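Local coordinates for thioredoxin domain-containing protein (Silicibacter pomeroyi, PDB 3EYT) that is of unknown function but belongs to the thioredoxin-like AhpC/TSA family and is probably an oxidoreductase with antioxidant activity, at residues Pro7-Ile11 and Gln12-Asn16; Val71-His75 and Glu76-Pro80. All coordinates share one frame; numbering follows the deposited sequence.

Contact 1 (Pro7-Ile11 and Gln12-Asn16); sequences PELQI and QQWFN
The methyl CG2 of I11 lies over one face of the W14 indole, and this CH-pi contact is the centre of a local apolar cluster at a strand corner. CG2 stands 3.8 Å from the centroid of the five-membered ring, 19° off the ring normal, which places it over the face though shifted toward the rim. Its nearest ring atom is W14 NE1, at 3.5 Å. With chi1 at -60°, I11 turns CG1 in beside its own N and leaves CG2 opposite that N, where it faces the indole. CG1 lies beside the rim, on the same side of the plane as CG2, 3.8 Å from W14 CZ2.

A second apolar contact comes from L9, whose CD1 approaches the indole near its plane, at the edge, 4.1 Å from W14 CZ2. The side chains of L9 and I11 each run at about a right angle to that of W14, one meeting its rim and the other its face. Were W14 cut back to an alanine, I11 CG2 would probably lose the aromatic face it rests on and L9 CD1 the edge it meets.

Polar groups around the cluster are held by partners beyond it: W14 NE1 makes a weak hydrogen bond to D20 OD1, and I11 O accepts one from Q100 NE2. No hydrogen bond joins the two halves of 7-16 to each other. The chain turns its corner at Q12, and backbone bonds from Q12 and Q13 to V98 and from F15 to V96 fix strand 11-15 as an outermost strand, within this chain, of the mixed sheet of a thioredoxin-like fold, antiparallel to strand 96-99. L9 packs on L66 and I11 on L68 of strand 63-69, W14 on L21 and P95, and F15 on helix 80-89.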
loop_
_atom_site.group_PDB
_atom_site.type_symbol
_atom_site.label_atom_id
_atom_site.label_comp_id
_atom_site.label_asym_id
_atom_site.label_seq_id
_atom_site.Cartn_x
_atom_site.Cartn_y
_atom_site.Cartn_z
ATOM N N PRO C 7 6.227 -24.101 -12.472
ATOM C CA PRO C 7 6.216 -23.999 -10.996
ATOM C C PRO C 7 4.812 -23.746 -10.428
ATOM O O PRO C 7 4.009 -23.071 -11.074
ATOM C CB PRO C 7 7.101 -22.774 -10.729
ATOM C CG PRO C 7 8.094 -22.788 -11.909
ATOM C CD PRO C 7 7.242 -23.224 -13.089
ATOM N N GLU C 8 4.536 -24.284 -9.244
ATOM C CA GLU C 8 3.276 -24.033 -8.542
ATOM C C GLU C 8 3.109 -22.510 -8.274
ATOM O O GLU C 8 4.080 -21.837 -7.946
ATOM C CB GLU C 8 3.217 -24.884 -7.252
ATOM C CG GLU C 8 3.060 -26.411 -7.521
ATOM C CD GLU C 8 3.066 -27.306 -6.260
ATOM O OE1 GLU C 8 3.436 -26.855 -5.157
ATOM O OE2 GLU C 8 2.707 -28.500 -6.376
ATOM N N LEU C 9 1.900 -21.970 -8.469
ATOM C CA LEU C 9 1.620 -20.554 -8.210
ATOM C C LEU C 9 1.847 -20.263 -6.731
ATOM O O LEU C 9 1.453 -21.062 -5.866
ATOM C CB LEU C 9 0.180 -20.219 -8.611
ATOM C CG LEU C 9 -0.208 -20.480 -10.071
ATOM C CD1 LEU C 9 -1.687 -20.086 -10.335
ATOM C CD2 LEU C 9 0.714 -19.754 -11.026
ATOM N N GLN C 10 2.531 -19.177 -6.436
ATOM C CA GLN C 10 2.647 -18.733 -5.044
ATOM C C GLN C 10 1.908 -17.410 -4.927
ATOM O O GLN C 10 2.400 -16.365 -5.341
ATOM C CB GLN C 10 4.118 -18.605 -4.617
ATOM C CG GLN C 10 4.959 -19.908 -4.823
ATOM C CD GLN C 10 6.434 -19.668 -4.496
ATOM O OE1 GLN C 10 6.800 -19.387 -3.357
ATOM N NE2 GLN C 10 7.270 -19.734 -5.508
ATOM N N ILE C 11 0.702 -17.485 -4.384
ATOM C CA ILE C 11 -0.268 -16.409 -4.415
ATOM C C ILE C 11 -0.550 -15.976 -2.988
ATOM O O ILE C 11 -0.588 -16.813 -2.074
ATOM C CB ILE C 11 -1.621 -16.915 -5.027
ATOM C CG1 ILE C 11 -1.420 -17.433 -6.465
ATOM C CG2 ILE C 11 -2.695 -15.826 -4.997
ATOM C CD1 ILE C 11 -0.695 -16.420 -7.375
ATOM N N GLN C 12 -0.721 -14.663 -2.800
ATOM C CA GLN C 12 -1.015 -14.073 -1.496
ATOM C C GLN C 12 -2.543 -13.962 -1.274
ATOM O O GLN C 12 -3.066 -14.195 -0.151
ATOM C CB GLN C 12 -0.374 -12.698 -1.445
ATOM C CG GLN C 12 -0.561 -11.962 -0.133
ATOM C CD GLN C 12 -1.037 -10.548 -0.393
ATOM O OE1 GLN C 12 -0.243 -9.604 -0.613
ATOM N NE2 GLN C 12 -2.334 -10.388 -0.408
ATOM N N GLN C 13 -3.248 -13.589 -2.341
ATOM C CA GLN C 13 -4.698 -13.587 -2.328
ATOM C C GLN C 13 -5.258 -13.594 -3.748
ATOM O O GLN C 13 -4.567 -13.231 -4.691
ATOM C CB GLN C 13 -5.202 -12.363 -1.586
ATOM C CG GLN C 13 -4.910 -11.054 -2.246
ATOM C CD GLN C 13 -5.489 -9.934 -1.407
ATOM O OE1 GLN C 13 -6.669 -9.680 -1.481
ATOM N NE2 GLN C 13 -4.671 -9.317 -0.560
ATOM N N TRP C 14 -6.521 -13.972 -3.872
ATOM C CA TRP C 14 -7.217 -14.105 -5.152
ATOM C C TRP C 14 -8.376 -13.118 -5.216
ATOM O O TRP C 14 -9.043 -12.887 -4.211
ATOM C CB TRP C 14 -7.792 -15.527 -5.257
ATOM C CG TRP C 14 -6.769 -16.533 -5.722
ATOM C CD1 TRP C 14 -6.077 -17.430 -4.941
ATOM C CD2 TRP C 14 -6.301 -16.733 -7.074
ATOM N NE1 TRP C 14 -5.233 -18.192 -5.736
ATOM C CE2 TRP C 14 -5.347 -17.786 -7.036
ATOM C CE3 TRP C 14 -6.634 -16.165 -8.317
ATOM C CZ2 TRP C 14 -4.697 -18.251 -8.178
ATOM C CZ3 TRP C 14 -5.973 -16.631 -9.467
ATOM C CH2 TRP C 14 -5.014 -17.664 -9.380
ATOM N N PHE C 15 -8.579 -12.516 -6.383
ATOM C CA PHE C 15 -9.799 -11.753 -6.674
ATOM C C PHE C 15 -10.614 -12.526 -7.711
ATOM O O PHE C 15 -10.052 -13.222 -8.550
ATOM C CB PHE C 15 -9.450 -10.348 -7.203
ATOM C CG PHE C 15 -8.864 -9.423 -6.152
ATOM C CD1 PHE C 15 -9.693 -8.720 -5.279
ATOM C CD2 PHE C 15 -7.490 -9.253 -6.043
ATOM C CE1 PHE C 15 -9.138 -7.878 -4.284
ATOM C CE2 PHE C 15 -6.936 -8.407 -5.089
ATOM C CZ PHE C 15 -7.764 -7.719 -4.195
ATOM N N ASN C 16 -11.941 -12.415 -7.655
ATOM C CA ASN C 16 -12.810 -13.055 -8.636
ATOM C C ASN C 16 -12.648 -14.550 -8.591
ATOM O O ASN C 16 -12.658 -15.177 -9.620
ATOM C CB ASN C 16 -12.526 -12.604 -10.092
ATOM C CG ASN C 16 -12.605 -11.114 -10.287
ATOM O OD1 ASN C 16 -13.366 -10.438 -9.596
ATOM N ND2 ASN C 16 -11.834 -10.585 -11.260
#

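Contact 2 (Val71-His75 and Glu76-Pro80)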
loop_
_atom_site.group_PDB
_atom_site.type_symbol
_atom_site.label_atom_id
_atom_site.label_comp_id
_atom_site.label_asym_id
_atom_site.label_seq_id
_atom_site.Cartn_x
_atom_site.Cartn_y
_atom_site.Cartn_z
ATOM N N VAL C 71 3.825 -7.436 -9.037
ATOM C CA VAL C 71 4.290 -6.080 -8.858
ATOM C C VAL C 71 5.785 -6.169 -8.491
ATOM O O VAL C 71 6.127 -6.714 -7.434
ATOM C CB VAL C 71 3.494 -5.376 -7.714
ATOM C CG1 VAL C 71 4.032 -3.947 -7.485
ATOM C CG2 VAL C 71 2.001 -5.346 -8.041
ATOM N N PHE C 72 6.656 -5.620 -9.328
ATOM C CA PHE C 72 8.087 -5.717 -9.071
ATOM C C PHE C 72 8.699 -4.334 -8.915
ATOM O O PHE C 72 9.905 -4.196 -8.788
ATOM C CB PHE C 72 8.787 -6.555 -10.153
ATOM C CG PHE C 72 8.716 -5.954 -11.533
ATOM C CD1 PHE C 72 9.668 -5.004 -11.944
ATOM C CD2 PHE C 72 7.712 -6.325 -12.411
ATOM C CE1 PHE C 72 9.626 -4.467 -13.243
ATOM C CE2 PHE C 72 7.638 -5.784 -13.703
ATOM C CZ PHE C 72 8.588 -4.850 -14.120
ATOM N N GLU C 73 7.843 -3.305 -8.901
ATOM C CA GLU C 73 8.298 -1.921 -8.698
ATOM C C GLU C 73 7.135 -1.068 -8.205
ATOM O O GLU C 73 5.987 -1.468 -8.403
ATOM C CB GLU C 73 8.809 -1.360 -10.008
ATOM C CG GLU C 73 7.773 -1.447 -11.119
ATOM C CD GLU C 73 8.330 -1.018 -12.450
ATOM O OE1 GLU C 73 9.541 -0.663 -12.509
ATOM O OE2 GLU C 73 7.563 -1.036 -13.438
ATOM N N HIS C 74 7.421 0.082 -7.576
ATOM C CA HIS C 74 6.359 0.957 -7.076
ATOM C C HIS C 74 5.360 0.148 -6.240
ATOM O O HIS C 74 4.146 0.349 -6.368
ATOM C CB HIS C 74 5.574 1.580 -8.241
ATOM C CG HIS C 74 6.422 2.274 -9.274
ATOM N ND1 HIS C 74 7.202 3.378 -8.988
ATOM C CD2 HIS C 74 6.557 2.058 -10.606
ATOM C CE1 HIS C 74 7.800 3.792 -10.091
ATOM N NE2 HIS C 74 7.422 3.014 -11.088
ATOM N N HIS C 75 5.856 -0.757 -5.392
ATOM C CA HIS C 75 4.979 -1.697 -4.679
ATOM C C HIS C 75 3.830 -0.995 -3.917
ATOM O O HIS C 75 2.686 -1.481 -3.871
ATOM C CB HIS C 75 5.816 -2.577 -3.730
ATOM C CG HIS C 75 6.914 -3.336 -4.428
ATOM N ND1 HIS C 75 8.075 -2.727 -4.878
ATOM C CD2 HIS C 75 7.036 -4.649 -4.732
ATOM C CE1 HIS C 75 8.854 -3.632 -5.455
ATOM N NE2 HIS C 75 8.244 -4.805 -5.390
ATOM N N GLU C 76 4.144 0.167 -3.344
ATOM C CA GLU C 76 3.192 0.910 -2.519
ATOM C C GLU C 76 2.041 1.537 -3.324
ATOM O O GLU C 76 1.045 1.938 -2.744
ATOM C CB GLU C 76 3.913 1.990 -1.669
ATOM C CG GLU C 76 4.456 3.200 -2.440
ATOM C CD GLU C 76 5.607 2.844 -3.394
ATOM O OE1 GLU C 76 6.295 1.803 -3.150
ATOM O OE2 GLU C 76 5.808 3.600 -4.402
ATOM N N ALA C 77 2.198 1.613 -4.639
ATOM C CA ALA C 77 1.224 2.220 -5.534
ATOM C C ALA C 77 0.224 1.204 -6.069
ATOM O O ALA C 77 -0.814 1.611 -6.616
ATOM C CB ALA C 77 1.924 2.833 -6.691
HETATM N N MSE C 78 0.562 -0.092 -5.943
HETATM C CA MSE C 78 -0.137 -1.181 -6.624
HETATM C C MSE C 78 -0.541 -2.274 -5.629
HETATM O O MSE C 78 -0.461 -3.460 -5.954
HETATM C CB MSE C 78 0.749 -1.792 -7.703
HETATM C CG MSE C 78 1.228 -0.766 -8.763
HETATM SE SE MSE C 78 1.797 -1.662 -10.348
HETATM C CE MSE C 78 3.499 -0.737 -10.597
ATOM N N THR C 79 -0.968 -1.871 -4.425
ATOM C CA THR C 79 -1.356 -2.832 -3.394
ATOM C C THR C 79 -2.774 -3.402 -3.704
ATOM O O THR C 79 -3.499 -2.873 -4.582
ATOM C CB THR C 79 -1.385 -2.158 -2.006
ATOM O OG1 THR C 79 -2.509 -1.259 -1.958
ATOM C CG2 THR C 79 -0.088 -1.380 -1.709
ATOM N N PRO C 80 -3.188 -4.461 -2.990
ATOM C CA PRO C 80 -4.476 -5.063 -3.317
ATOM C C PRO C 80 -5.685 -4.115 -3.271
ATOM O O PRO C 80 -6.640 -4.330 -4.042
ATOM C CB PRO C 80 -4.609 -6.188 -2.264
ATOM C CG PRO C 80 -3.155 -6.691 -2.114
ATOM C CD PRO C 80 -2.377 -5.343 -2.087
HETATM O O HOH W 1 7.950 3.781 -6.056
#
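H74 O accepts the A77 N-H at the start of a short 3-10 turn in the loop that leads from strand 63-69 to helix 80-89 of this thioredoxin-like fold. The N...O distance is 2.9 Å and the N-H...O angle 157°. One residue on, M78 N donates to H75 O at a longer 3.3 Å. T79 takes the N-cap position right before helix 80-89.

Apolar packing joins the two ends of the loop. Selenomethionine M78 lays its CB against V71 CG2, 3.8 Å away, while its chain bends at chi3 (-132°) and brings CE to 3.9 Å from H74 CB, near the plane of the imidazole at its edge. The same CE meets the carbonyl of E73.

The polar side chains find partners in the same chain and across subunits. E73 OE2 is hydrogen-bonded to Q37 NE2, H75 NE2 to A105 O, and the H74 ring meets H88 of the third subunit. With CG between its backbone N and carbonyl carbon (chi1 71°), E76 folds its carboxylate back toward H74, where a water donates to E76 OE2 at 2.7 Å and is hydrogen-bonded to H74 ND1 at 3.1 Å.

Both contacts are local and partly buried, but their settings differ. The centre of contact 1 lies about 10 Å from the centre of the chain, that of contact 2 about 17 Å. Contact 1 packs an aromatic and aliphatic cluster against the sheet; contact 2 sits in the loop before helix 80-89, where turn hydrogen bonds, a water bridge and a selenomethionine do the work. Neighbouring subunits reach each: contact 1 at Q12, contact 2 at residues including H74, H75 and E76. Their centres are about 16 Å apart, yet they meet at P80: Q13 NE2 lies 3.4 Å from P80 CG, and F15 CZ is 3.6 Å from P80 O. Strand 11-15 thereby packs on the helix that begins at the last residue of contact 2.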